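Local coordinates for gamma-glutamyltransferase 1 Threonine peptidase. MEROPS family T03 (Pseudomonas nitroreducens, PDB 7D9E), which transfers the gamma-glutamyl group of glutathione and related peptides to amino acids, or to water, as an N-terminal nucleophile threonine enzyme, at residues B[89-94]-B[99-104]; B[121-126]-B[165-170]; B[85-90]-B[107-112]. All coordinates share one frame; numbering follows the deposited sequence.

Contact 1. Residues B[89-94]-B[99-104]; sequences LGTPGG and TSIFQV. With DON (6-diazenyl-5-oxo-L-norleucine), chain D.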
ATOM      1  N   LEU B  89      -0.955  -8.909  -7.804  1.00 16.51           N
ATOM      2  CA  LEU B  89      -0.487  -8.976  -6.433  1.00 14.24           C
ATOM      3  C   LEU B  89      -0.240  -7.594  -5.850  1.00 14.36           C
ATOM      4  O   LEU B  89      -0.048  -6.612  -6.561  1.00 15.88           O
ATOM      5  CB  LEU B  89       0.773  -9.844  -6.280  1.00 15.97           C
ATOM      6  CG  LEU B  89       2.127  -9.274  -6.717  1.00 15.79           C
ATOM      7  CD1 LEU B  89       3.260 -10.204  -6.263  1.00 20.29           C
ATOM      8  CD2 LEU B  89       2.223  -9.080  -8.209  1.00 20.41           C
ATOM      9  N   GLY B  90      -0.226  -7.566  -4.523  1.00 14.44           N
ATOM     10  CA  GLY B  90       0.106  -6.364  -3.780  1.00 14.52           C
ATOM     11  C   GLY B  90       0.078  -6.696  -2.309  1.00 14.55           C
ATOM     12  O   GLY B  90      -0.269  -7.816  -1.909  1.00 14.51           O
ATOM     13  N   THR B  91       0.447  -5.720  -1.494  1.00 13.86           N
ATOM     14  CA  THR B  91       0.611  -5.984  -0.072  1.00 13.00           C
ATOM     15  C   THR B  91       0.676  -4.669   0.704  1.00 14.37           C
ATOM     16  O   THR B  91       1.122  -3.650   0.168  1.00 14.04           O
ATOM     17  CB  THR B  91       1.892  -6.801   0.186  1.00 13.10           C
ATOM     18  OG1 THR B  91       2.038  -7.076   1.579  1.00 15.35           O
ATOM     19  CG2 THR B  91       3.145  -6.079  -0.295  1.00 13.73           C
ATOM     20  N   PRO B  92       0.323  -4.718   1.991  1.00 14.32           N
ATOM     21  CA  PRO B  92       0.704  -3.672   2.947  1.00 15.20           C
ATOM     22  C   PRO B  92       2.146  -3.860   3.397  1.00 16.58           C
ATOM     23  O   PRO B  92       2.830  -4.813   3.020  1.00 14.83           O
ATOM     24  CB  PRO B  92      -0.232  -3.933   4.118  1.00 15.58           C
ATOM     25  CG  PRO B  92      -0.475  -5.439   4.090  1.00 14.95           C
ATOM     26  CD  PRO B  92      -0.545  -5.739   2.624  1.00 14.85           C
ATOM     27  N   GLY B  93       2.588  -2.960   4.278  1.00 17.14           N
ATOM     28  CA  GLY B  93       3.864  -3.107   4.942  1.00 18.53           C
ATOM     29  C   GLY B  93       4.761  -1.883   4.907  1.00 19.38           C
ATOM     30  O   GLY B  93       5.967  -2.018   5.146  1.00 20.15           O
ATOM     31  N   GLY B  94       4.207  -0.715   4.590  1.00 22.80           N
ATOM     32  CA  GLY B  94       4.997   0.509   4.554  1.00 28.34           C
ATOM     33  C   GLY B  94       6.198   0.376   3.647  1.00 19.68           C
ATOM     34  O   GLY B  94       6.090  -0.034   2.485  1.00 21.07           O
ATOM     35  N   THR B  99       9.845  -4.280  -1.474  1.00 16.50           N
ATOM     36  CA  THR B  99      10.786  -5.383  -1.294  1.00 16.22           C
ATOM     37  C   THR B  99      10.053  -6.706  -1.109  1.00 15.04           C
ATOM     38  O   THR B  99      10.561  -7.755  -1.547  1.00 15.95           O
ATOM     39  CB  THR B  99      11.776  -5.139  -0.151  1.00 17.76           C
ATOM     40  OG1 THR B  99      11.086  -5.047   1.084  1.00 16.88           O
ATOM     41  CG2 THR B  99      12.638  -3.887  -0.418  1.00 18.01           C
ATOM     42  N   SER B 100       8.870  -6.690  -0.474  1.00 14.94           N
ATOM     43  CA  SER B 100       8.108  -7.939  -0.370  1.00 15.32           C
ATOM     44  C   SER B 100       7.576  -8.389  -1.727  1.00 13.19           C
ATOM     45  O   SER B 100       7.629  -9.580  -2.049  1.00 14.87           O
ATOM     46  CB  SER B 100       6.966  -7.824   0.619  1.00 15.51           C
ATOM     47  OG  SER B 100       7.399  -8.047   1.966  1.00 17.58           O
ATOM     48  N   ILE B 101       7.059  -7.456  -2.532  1.00 13.80           N
ATOM     49  CA  ILE B 101       6.627  -7.817  -3.880  1.00 14.75           C
ATOM     50  C   ILE B 101       7.786  -8.398  -4.692  1.00 16.41           C
ATOM     51  O   ILE B 101       7.627  -9.420  -5.381  1.00 15.33           O
ATOM     52  CB  ILE B 101       5.977  -6.615  -4.565  1.00 15.15           C
ATOM     53  CG1 ILE B 101       4.649  -6.341  -3.889  1.00 16.32           C
ATOM     54  CG2 ILE B 101       5.797  -6.882  -6.074  1.00 17.56           C
ATOM     55  CD1 ILE B 101       3.987  -5.065  -4.277  1.00 18.78           C
ATOM     56  N   PHE B 102       8.966  -7.765  -4.616  1.00 15.83           N
ATOM     57  CA  PHE B 102      10.153  -8.253  -5.309  1.00 14.49           C
ATOM     58  C   PHE B 102      10.468  -9.682  -4.909  1.00 15.37           C
ATOM     59  O   PHE B 102      10.762 -10.518  -5.768  1.00 16.73           O
ATOM     60  CB  PHE B 102      11.312  -7.319  -4.958  1.00 17.11           C
ATOM     61  CG  PHE B 102      12.652  -7.694  -5.540  1.00 17.29           C
ATOM     62  CD1 PHE B 102      12.812  -7.994  -6.891  1.00 18.15           C
ATOM     63  CD2 PHE B 102      13.781  -7.647  -4.736  1.00 20.11           C
ATOM     64  CE1 PHE B 102      14.077  -8.249  -7.404  1.00 19.37           C
ATOM     65  CE2 PHE B 102      15.033  -7.919  -5.256  1.00 21.14           C
ATOM     66  CZ  PHE B 102      15.169  -8.211  -6.578  1.00 17.57           C
ATOM     67  N   GLN B 103      10.411  -9.983  -3.606  1.00 15.19           N
ATOM     68  CA  GLN B 103      10.696 -11.341  -3.159  1.00 14.26           C
ATOM     69  C   GLN B 103       9.670 -12.316  -3.707  1.00 15.49           C
ATOM     70  O   GLN B 103      10.030 -13.385  -4.194  1.00 15.97           O
ATOM     71  CB  GLN B 103      10.764 -11.387  -1.629  1.00 14.84           C
ATOM     72  CG  GLN B 103      12.076 -10.782  -1.101  1.00 16.44           C
ATOM     73  CD  GLN B 103      12.046 -10.529   0.390  1.00 16.28           C
ATOM     74  OE1 GLN B 103      12.480 -11.376   1.189  1.00 16.84           O
ATOM     75  NE2 GLN B 103      11.537  -9.369   0.779  1.00 15.83           N
ATOM     76  N   VAL B 104       8.389 -11.956  -3.673  1.00 15.79           N
ATOM     77  CA  VAL B 104       7.388 -12.866  -4.215  1.00 14.64           C
ATOM     78  C   VAL B 104       7.619 -13.093  -5.709  1.00 14.73           C
ATOM     79  O   VAL B 104       7.503 -14.227  -6.201  1.00 16.80           O
ATOM     80  CB  VAL B 104       5.962 -12.392  -3.900  1.00 15.88           C
ATOM     81  CG1 VAL B 104       4.928 -13.269  -4.603  1.00 16.92           C
ATOM     82  CG2 VAL B 104       5.697 -12.404  -2.389  1.00 17.39           C
TER
HETATM   83  O   DON D 701       1.855   4.922   1.586  1.00 17.87           O
HETATM   84  C   DON D 701       2.789   4.247   2.279  1.00 21.56           C
HETATM   85  OXT DON D 701       3.792   3.846   1.697  1.00 21.60           O
HETATM   86  CA  DON D 701       2.353   3.985   3.708  1.00 25.06           C
HETATM   87  N   DON D 701       1.603   5.098   4.247  1.00 20.83           N
HETATM   88  CB  DON D 701       1.650   2.615   3.594  1.00 24.65           C
HETATM   89  C1E DON D 701       0.963   2.225   4.868  1.00 31.15           C
HETATM   90  C1D DON D 701       0.557   0.780   4.745  1.00 41.76           C
HETATM   91  O1J DON D 701       0.751   0.123   3.710  1.00 54.71           O
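Ile101 of helix 97-109 reaches toward Leu89 and Gly90 at the end of strand 84-90 and Thr91 in the loop that follows. Its side chain can be followed outward. CB carries two branches that part over the strand. CG2 lies anti to the backbone N and meets Leu89 CD1 at 4.2 Å. CG1 lies beside the backbone N (chi1 -70°) and slides past Thr91 CG2 at 3.9 Å, the two side chains running in opposite directions. The chain then stays extended. Its tip, CD1, settles over the backbone of Gly90, 4.1 Å from CA, and also touches Thr91 CG2. Leu89 and Thr91 thus take Ile101 on its two branches, with Gly90 between them.

The fold is that of the Ntn hydrolases, an alpha-beta-beta-alpha sandwich in which helices cover stacked antiparallel sheets. Here the helix lies on a strand joined to it by the short loop that carries Gly93 and Gly94. Both glycines line the pocket of the bound DON. Gly93 N is 3.6 Å from DON O1J, while Asp43 and Ser73 are among the residues that hydrogen-bond the ligand.

One turn further along the helix, Val104 CG1 meets Leu89 CD1 at 3.9 Å. The contact is apolar between the segments. The hydroxyls of Thr91 and Ser100 have hydrogen-bond partners outside this interface, that of Ser100 being weak. Thr91 OG1 bonds Pro92 O at 2.8 Å, on a lone pair in the carbonyl plane. It also accepts a hydrogen bond from Asp166 N. Within the helix, Thr99 O accepts Gln103 N and Gln103 NE2 from opposite faces of its plane.

Contact 2. Residues B[121-126]-B[165-170]; sequences AQRVHH and GDIQAI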
ATOM      1  N   ALA B 121       6.596 -18.065   1.899  1.00 16.35           N
ATOM      2  CA  ALA B 121       8.017 -18.062   2.194  1.00 16.30           C
ATOM      3  C   ALA B 121       8.410 -16.898   3.094  1.00 15.90           C
ATOM      4  O   ALA B 121       7.869 -15.786   2.996  1.00 16.34           O
ATOM      5  CB  ALA B 121       8.819 -18.018   0.896  1.00 16.95           C
ATOM      6  N   GLN B 122       9.411 -17.152   3.942  1.00 17.70           N
ATOM      7  CA  GLN B 122      10.051 -16.092   4.707  1.00 16.42           C
ATOM      8  C   GLN B 122      10.408 -14.912   3.812  1.00 17.72           C
ATOM      9  O   GLN B 122      10.912 -15.090   2.700  1.00 16.32           O
ATOM     10  CB  GLN B 122      11.336 -16.637   5.332  1.00 16.47           C
ATOM     11  CG  GLN B 122      12.124 -15.642   6.154  1.00 16.84           C
ATOM     12  CD  GLN B 122      13.352 -16.298   6.752  1.00 20.67           C
ATOM     13  OE1 GLN B 122      13.512 -16.405   7.984  1.00 24.15           O
ATOM     14  NE2 GLN B 122      14.202 -16.787   5.884  1.00 21.19           N
ATOM     15  N   ARG B 123      10.138 -13.703   4.310  1.00 15.89           N
ATOM     16  CA  ARG B 123      10.582 -12.469   3.677  1.00 14.61           C
ATOM     17  C   ARG B 123      11.346 -11.649   4.701  1.00 14.84           C
ATOM     18  O   ARG B 123      11.041 -11.684   5.899  1.00 17.49           O
ATOM     19  CB  ARG B 123       9.421 -11.633   3.119  1.00 16.31           C
ATOM     20  CG  ARG B 123       8.719 -12.327   1.965  1.00 16.12           C
ATOM     21  CD  ARG B 123       7.744 -11.440   1.262  1.00 14.22           C
ATOM     22  NE  ARG B 123       6.608 -11.030   2.073  1.00 14.65           N
ATOM     23  CZ  ARG B 123       5.441 -11.668   2.140  1.00 15.39           C
ATOM     24  NH1 ARG B 123       5.261 -12.805   1.475  1.00 16.90           N
ATOM     25  NH2 ARG B 123       4.474 -11.197   2.895  1.00 16.28           N
ATOM     26  N   VAL B 124      12.360 -10.921   4.225  1.00 15.82           N
ATOM     27  CA  VAL B 124      13.152 -10.040   5.083  1.00 15.67           C
ATOM     28  C   VAL B 124      13.317  -8.712   4.361  1.00 15.14           C
ATOM     29  O   VAL B 124      12.976  -8.579   3.187  1.00 17.60           O
ATOM     30  CB  VAL B 124      14.527 -10.642   5.463  1.00 17.59           C
ATOM     31  CG1 VAL B 124      14.324 -11.947   6.241  1.00 20.49           C
ATOM     32  CG2 VAL B 124      15.383 -10.832   4.245  1.00 19.43           C
ATOM     33  N   HIS B 125      13.889  -7.729   5.054  1.00 15.73           N
ATOM     34  CA  HIS B 125      13.936  -6.386   4.496  1.00 17.64           C
ATOM     35  C   HIS B 125      15.165  -5.628   4.976  1.00 18.22           C
ATOM     36  O   HIS B 125      15.510  -5.668   6.161  1.00 19.10           O
ATOM     37  CB  HIS B 125      12.676  -5.637   4.939  1.00 16.46           C
ATOM     38  CG  HIS B 125      12.620  -4.213   4.504  1.00 15.91           C
ATOM     39  ND1 HIS B 125      12.384  -3.843   3.194  1.00 17.41           N
ATOM     40  CD2 HIS B 125      12.787  -3.065   5.201  1.00 17.24           C
ATOM     41  CE1 HIS B 125      12.384  -2.520   3.112  1.00 17.13           C
ATOM     42  NE2 HIS B 125      12.633  -2.026   4.314  1.00 18.92           N
ATOM     43  N   HIS B 126      15.800  -4.913   4.049  1.00 17.33           N
ATOM     44  CA  HIS B 126      16.864  -3.976   4.348  1.00 18.84           C
ATOM     45  C   HIS B 126      16.585  -2.689   3.584  1.00 19.33           C
ATOM     46  O   HIS B 126      16.022  -2.720   2.492  1.00 19.56           O
ATOM     47  CB  HIS B 126      18.225  -4.551   3.924  1.00 18.38           C
ATOM     48  CG  HIS B 126      19.361  -3.608   4.135  1.00 20.89           C
ATOM     49  ND1 HIS B 126      19.745  -3.182   5.390  1.00 21.97           N
ATOM     50  CD2 HIS B 126      20.191  -3.001   3.257  1.00 21.90           C
ATOM     51  CE1 HIS B 126      20.759  -2.339   5.270  1.00 23.73           C
ATOM     52  NE2 HIS B 126      21.051  -2.217   3.986  1.00 22.94           N
ATOM     53  N   GLY B 165       4.257  -7.850   5.673  1.00 19.58           N
ATOM     54  CA  GLY B 165       3.304  -7.821   4.586  1.00 18.31           C
ATOM     55  C   GLY B 165       2.155  -8.788   4.763  1.00 18.12           C
ATOM     56  O   GLY B 165       2.003  -9.480   5.776  1.00 20.11           O
ATOM     57  N   ASP B 166       1.306  -8.805   3.732  1.00 15.48           N
ATOM     58  CA  ASP B 166       0.047  -9.549   3.674  1.00 15.17           C
ATOM     59  C   ASP B 166      -0.313  -9.623   2.187  1.00 15.54           C
ATOM     60  O   ASP B 166      -1.232  -8.950   1.700  1.00 17.49           O
ATOM     61  CB  ASP B 166      -1.019  -8.930   4.559  1.00 17.17           C
ATOM     62  CG  ASP B 166      -2.260  -9.797   4.678  1.00 24.82           C
ATOM     63  OD1 ASP B 166      -2.210 -10.996   4.339  1.00 28.14           O
ATOM     64  OD2 ASP B 166      -3.274  -9.287   5.183  1.00 26.59           O
ATOM     65  N   ILE B 167       0.442 -10.422   1.457  1.00 14.84           N
ATOM     66  CA  ILE B 167       0.268 -10.496   0.009  1.00 14.18           C
ATOM     67  C   ILE B 167      -1.080 -11.134  -0.294  1.00 16.13           C
ATOM     68  O   ILE B 167      -1.447 -12.179   0.274  1.00 17.07           O
ATOM     69  CB  ILE B 167       1.419 -11.324  -0.578  1.00 16.64           C
ATOM     70  CG1 ILE B 167       2.764 -10.567  -0.523  1.00 18.76           C
ATOM     71  CG2 ILE B 167       1.104 -11.673  -2.045  1.00 19.84           C
ATOM     72  CD1 ILE B 167       3.020  -9.627  -1.690  1.00 20.04           C
ATOM     73  N   GLN B 168      -1.801 -10.549  -1.248  1.00 16.35           N
ATOM     74  CA  GLN B 168      -3.027 -11.123  -1.778  1.00 15.64           C
ATOM     75  C   GLN B 168      -2.810 -11.221  -3.278  1.00 17.61           C
ATOM     76  O   GLN B 168      -2.632 -10.196  -3.940  1.00 17.98           O
ATOM     77  CB  GLN B 168      -4.242 -10.262  -1.464  1.00 16.74           C
ATOM     78  CG  GLN B 168      -4.452 -10.014   0.013  1.00 16.97           C
ATOM     79  CD  GLN B 168      -4.678 -11.277   0.787  1.00 21.74           C
ATOM     80  OE1 GLN B 168      -5.246 -12.242   0.266  1.00 23.92           O
ATOM     81  NE2 GLN B 168      -4.295 -11.257   2.043  1.00 23.96           N
ATOM     82  N   ALA B 169      -2.794 -12.444  -3.809  1.00 16.90           N
ATOM     83  CA  ALA B 169      -2.350 -12.674  -5.167  1.00 17.84           C
ATOM     84  C   ALA B 169      -3.286 -13.603  -5.935  1.00 15.56           C
ATOM     85  O   ALA B 169      -3.937 -14.488  -5.369  1.00 18.12           O
ATOM     86  CB  ALA B 169      -0.932 -13.298  -5.191  1.00 19.06           C
ATOM     87  N   ILE B 170      -3.340 -13.387  -7.249  1.00 18.63           N
ATOM     88  CA  ILE B 170      -4.048 -14.272  -8.175  1.00 18.92           C
ATOM     89  C   ILE B 170      -3.086 -14.598  -9.305  1.00 19.42           C
ATOM     90  O   ILE B 170      -2.440 -13.702  -9.849  1.00 21.70           O
ATOM     91  CB  ILE B 170      -5.298 -13.581  -8.765  1.00 19.09           C
ATOM     92  CG1 ILE B 170      -6.263 -13.210  -7.645  1.00 17.69           C
ATOM     93  CG2 ILE B 170      -5.944 -14.467  -9.833  1.00 23.26           C
ATOM     94  CD1 ILE B 170      -7.404 -12.314  -8.123  1.00 19.09           C
TER
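Arg123 lays its guanidinium against Ile167 and Gly165, and these touches make up nearly all of the contact. The packing comes first. Ile167 CG1 sits 3.6 Å above one face of the guanidinium, displaced toward the rim. It is 3.9 Å from Arg123 NH2, and CZ and NH1 are about as near. The two side chains cross at a slant. The Arg123 chain is bent at chi3 (-65°), which turns the flat group to receive the isoleucine on its face. Gly165 takes the edge: its C lies near the plane, 3.8 Å from Arg123 NH2. Gly165 has positive phi.

The polar partners of the arginine lie outside the two segments. NH2 makes a salt bridge to Asp182 OD2 and a hydrogen bond to Met164 O. Asp182 OD2 also accepts Ile167 N, so a single carboxylate oxygen ties the arginine to the backbone of the other segment. Asp166 OD1 is 6.8 Å from Arg123 NH2, and the two do not meet.

The arrangement is a buried arginine that ties the loop after helix 115-120 to the loop leading into strand 168-173. It belongs to the Ntn-hydrolase fold and lies beside the glycine loop of the gamma-glutamyl site, with Gly165 about 5 Å from Gly93.

Contact 3. Residues B[85-90]-B[107-112]; sequences VSLVLG and NVYDFH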
ATOM      1  N   VAL B  85      -3.279 -11.169 -18.562  1.00 25.73           N
ATOM      2  CA  VAL B  85      -2.872 -11.148 -17.170  1.00 22.65           C
ATOM      3  C   VAL B  85      -2.319 -12.511 -16.783  1.00 22.93           C
ATOM      4  O   VAL B  85      -2.884 -13.557 -17.117  1.00 25.42           O
ATOM      5  CB  VAL B  85      -4.080 -10.772 -16.303  1.00 23.40           C
ATOM      6  CG1 VAL B  85      -3.759 -10.937 -14.836  1.00 22.12           C
ATOM      7  CG2 VAL B  85      -4.509  -9.344 -16.604  1.00 26.91           C
ATOM      8  N   SER B  86      -1.213 -12.490 -16.053  1.00 21.68           N
ATOM      9  CA  SER B  86      -0.609 -13.699 -15.516  1.00 20.70           C
ATOM     10  C   SER B  86      -0.501 -13.681 -14.000  1.00 19.65           C
ATOM     11  O   SER B  86      -0.571 -14.751 -13.395  1.00 21.16           O
ATOM     12  CB  SER B  86       0.784 -13.915 -16.111  1.00 27.02           C
ATOM     13  OG  SER B  86       1.612 -12.794 -15.896  1.00 31.21           O
ATOM     14  N   LEU B  87      -0.346 -12.513 -13.369  1.00 18.40           N
ATOM     15  CA  LEU B  87      -0.217 -12.465 -11.920  1.00 17.39           C
ATOM     16  C   LEU B  87      -0.695 -11.115 -11.431  1.00 20.52           C
ATOM     17  O   LEU B  87      -0.328 -10.090 -12.004  1.00 22.06           O
ATOM     18  CB  LEU B  87       1.243 -12.688 -11.504  1.00 20.02           C
ATOM     19  CG  LEU B  87       1.497 -12.858  -9.998  1.00 22.18           C
ATOM     20  CD1 LEU B  87       0.914 -14.177  -9.517  1.00 23.30           C
ATOM     21  CD2 LEU B  87       2.993 -12.771  -9.701  1.00 21.68           C
ATOM     22  N   VAL B  88      -1.510 -11.113 -10.381  1.00 17.77           N
ATOM     23  CA  VAL B  88      -2.000  -9.884  -9.766  1.00 17.53           C
ATOM     24  C   VAL B  88      -1.608  -9.956  -8.306  1.00 18.21           C
ATOM     25  O   VAL B  88      -1.857 -10.977  -7.658  1.00 17.63           O
ATOM     26  CB  VAL B  88      -3.525  -9.760  -9.899  1.00 15.57           C
ATOM     27  CG1 VAL B  88      -3.985  -8.394  -9.410  1.00 18.38           C
ATOM     28  CG2 VAL B  88      -3.955  -9.956 -11.354  1.00 17.69           C
ATOM     29  N   LEU B  89      -0.955  -8.909  -7.804  1.00 16.51           N
ATOM     30  CA  LEU B  89      -0.487  -8.976  -6.433  1.00 14.24           C
ATOM     31  C   LEU B  89      -0.240  -7.594  -5.850  1.00 14.36           C
ATOM     32  O   LEU B  89      -0.048  -6.612  -6.561  1.00 15.88           O
ATOM     33  CB  LEU B  89       0.773  -9.844  -6.280  1.00 15.97           C
ATOM     34  CG  LEU B  89       2.127  -9.274  -6.717  1.00 15.79           C
ATOM     35  CD1 LEU B  89       3.260 -10.204  -6.263  1.00 20.29           C
ATOM     36  CD2 LEU B  89       2.223  -9.080  -8.209  1.00 20.41           C
ATOM     37  N   GLY B  90      -0.226  -7.566  -4.523  1.00 14.44           N
ATOM     38  CA  GLY B  90       0.106  -6.364  -3.780  1.00 14.52           C
ATOM     39  C   GLY B  90       0.078  -6.696  -2.309  1.00 14.55           C
ATOM     40  O   GLY B  90      -0.269  -7.816  -1.909  1.00 14.51           O
ATOM     41  N   ASN B 107      10.365 -15.456  -6.173  1.00 17.06           N
ATOM     42  CA  ASN B 107       9.959 -16.817  -5.818  1.00 17.13           C
ATOM     43  C   ASN B 107       9.162 -17.469  -6.938  1.00 20.41           C
ATOM     44  O   ASN B 107       9.339 -18.664  -7.218  1.00 19.88           O
ATOM     45  CB  ASN B 107       9.132 -16.739  -4.538  1.00 15.73           C
ATOM     46  CG  ASN B 107       9.952 -16.276  -3.361  1.00 16.57           C
ATOM     47  OD1 ASN B 107      11.175 -16.151  -3.465  1.00 17.82           O
ATOM     48  ND2 ASN B 107       9.298 -16.033  -2.233  1.00 18.92           N
ATOM     49  N   VAL B 108       8.277 -16.706  -7.579  1.00 19.18           N
ATOM     50  CA  VAL B 108       7.480 -17.237  -8.681  1.00 19.11           C
ATOM     51  C   VAL B 108       8.320 -17.416  -9.939  1.00 20.39           C
ATOM     52  O   VAL B 108       8.254 -18.459 -10.593  1.00 21.96           O
ATOM     53  CB  VAL B 108       6.272 -16.315  -8.942  1.00 18.98           C
ATOM     54  CG1 VAL B 108       5.561 -16.719 -10.222  1.00 21.17           C
ATOM     55  CG2 VAL B 108       5.319 -16.313  -7.768  1.00 23.70           C
ATOM     56  N   TYR B 109       9.090 -16.393 -10.322  1.00 19.77           N
ATOM     57  CA  TYR B 109       9.709 -16.345 -11.644  1.00 19.68           C
ATOM     58  C   TYR B 109      11.128 -16.879 -11.703  1.00 25.34           C
ATOM     59  O   TYR B 109      11.577 -17.288 -12.782  1.00 29.93           O
ATOM     60  CB  TYR B 109       9.660 -14.911 -12.204  1.00 21.53           C
ATOM     61  CG  TYR B 109       8.271 -14.519 -12.595  1.00 21.46           C
ATOM     62  CD1 TYR B 109       7.773 -14.895 -13.829  1.00 21.42           C
ATOM     63  CD2 TYR B 109       7.454 -13.792 -11.759  1.00 22.40           C
ATOM     64  CE1 TYR B 109       6.494 -14.565 -14.219  1.00 24.52           C
ATOM     65  CE2 TYR B 109       6.160 -13.476 -12.125  1.00 20.18           C
ATOM     66  CZ  TYR B 109       5.688 -13.847 -13.355  1.00 21.41           C
ATOM     67  OH  TYR B 109       4.423 -13.564 -13.778  1.00 25.84           O
ATOM     68  N   ASP B 110      11.860 -16.860 -10.599  1.00 22.18           N
ATOM     69  CA  ASP B 110      13.212 -17.393 -10.571  1.00 24.28           C
ATOM     70  C   ASP B 110      13.306 -18.728  -9.859  1.00 24.34           C
ATOM     71  O   ASP B 110      13.975 -19.628 -10.352  1.00 28.17           O
ATOM     72  CB  ASP B 110      14.163 -16.385  -9.917  1.00 22.99           C
ATOM     73  CG  ASP B 110      14.302 -15.101 -10.742  1.00 33.85           C
ATOM     74  OD1 ASP B 110      13.786 -15.050 -11.881  1.00 38.86           O
ATOM     75  OD2 ASP B 110      14.920 -14.136 -10.241  1.00 38.63           O
ATOM     76  N   PHE B 111      12.644 -18.888  -8.719  1.00 20.73           N
ATOM     77  CA  PHE B 111      12.654 -20.181  -8.041  1.00 21.69           C
ATOM     78  C   PHE B 111      11.522 -21.092  -8.478  1.00 22.94           C
ATOM     79  O   PHE B 111      11.531 -22.280  -8.131  1.00 23.42           O
ATOM     80  CB  PHE B 111      12.658 -19.991  -6.524  1.00 19.38           C
ATOM     81  CG  PHE B 111      13.908 -19.336  -6.023  1.00 20.55           C
ATOM     82  CD1 PHE B 111      15.083 -20.052  -5.916  1.00 22.41           C
ATOM     83  CD2 PHE B 111      13.912 -17.989  -5.686  1.00 23.52           C
ATOM     84  CE1 PHE B 111      16.243 -19.460  -5.475  1.00 24.21           C
ATOM     85  CE2 PHE B 111      15.075 -17.376  -5.242  1.00 21.91           C
ATOM     86  CZ  PHE B 111      16.245 -18.122  -5.143  1.00 22.56           C
ATOM     87  N   HIS B 112      10.584 -20.585  -9.267  1.00 23.54           N
ATOM     88  CA  HIS B 112       9.523 -21.394  -9.861  1.00 23.99           C
ATOM     89  C   HIS B 112       8.692 -22.098  -8.795  1.00 24.58           C
ATOM     90  O   HIS B 112       8.277 -23.251  -8.955  1.00 25.98           O
ATOM     91  CB  HIS B 112      10.074 -22.322 -10.940  1.00 29.31           C
ATOM     92  CG  HIS B 112      10.587 -21.574 -12.133  1.00 33.84           C
ATOM     93  ND1 HIS B 112      11.913 -21.572 -12.508  1.00 55.50           N
ATOM     94  CD2 HIS B 112       9.955 -20.732 -12.987  1.00 46.24           C
ATOM     95  CE1 HIS B 112      12.067 -20.798 -13.569  1.00 43.26           C
ATOM     96  NE2 HIS B 112      10.894 -20.281 -13.882  1.00 48.51           N
TER
HETATM   97  O   HOH W   1       4.032 -13.942 -16.428  1.00 27.36           O
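Ser86 and Tyr109 touch through their hydroxyls and share one water. The water bridges them from one side, at the corner of a triangle with the two oxygens. It is 2.7 Å from Ser86 OG and 2.7 Å from Tyr109 OH. Each hydroxyl is hydrogen-bonded to the water; the 3.6 Å between Ser86 OG and Tyr109 OH themselves is only a touch. The water lies at the edge of the tyrosine ring, in its plane.

Ser86 belongs to a classic beta bulge: Ser86 and Leu87 both face Val79 on the neighbouring strand 77-81. At this bulge both side chains set out toward the end of helix 97-109. The serine hydroxyl also makes a weak hydrogen bond to Val79 O.

Tyr109 comes from the last turn of the helix. Its CG is beside the backbone N (chi1 -72°), and the long ring brings the hydroxyl across to the strand, although the side chain does not start out in that direction. Leu87 lies along it and runs the opposite way. Leu87 CB is 4.0 Å from Tyr109 OH. Val108 CG1, from the neighbouring residue of the helix, sits 3.7 Å above one face of the Tyr109 ring, displaced toward the rim. The ring thus packs against a residue of its own helix as well as against the strand.

Other parts complete the setting. Tyr109 also touches Val79, and Trp257 of the other chain meets its ring edge to face. Asp110 makes a salt bridge to Lys282 of the other chain. The contact lies away from the ligand pocket, and it joins the C-terminal end of helix 97-109 to the sheet. One apolar touch completes it: Leu87 CD2 approaches Tyr109 CE2 obliquely, at 4.1 Å.

Contacts 1 and 3 use the same two elements, strand 84-90 and helix 97-109, and share Leu89 and Gly90. Contact 1 is near the centre of the chain, fully buried and made by aliphatic groups. The centre of contact 3 is about 15 Å from the centre of the chain; this contact is only partly buried, and takes in a water. Contact 2 is also buried, but there a charged group does the packing. It joins contact 1 through the probable hydrogen bond between Thr99 OG1 and His125 ND1. Strands 84-90 and 168-173 are neighbours in one sheet, so contacts 2 and 3 meet through backbone bonds such as Ile170 with Val88.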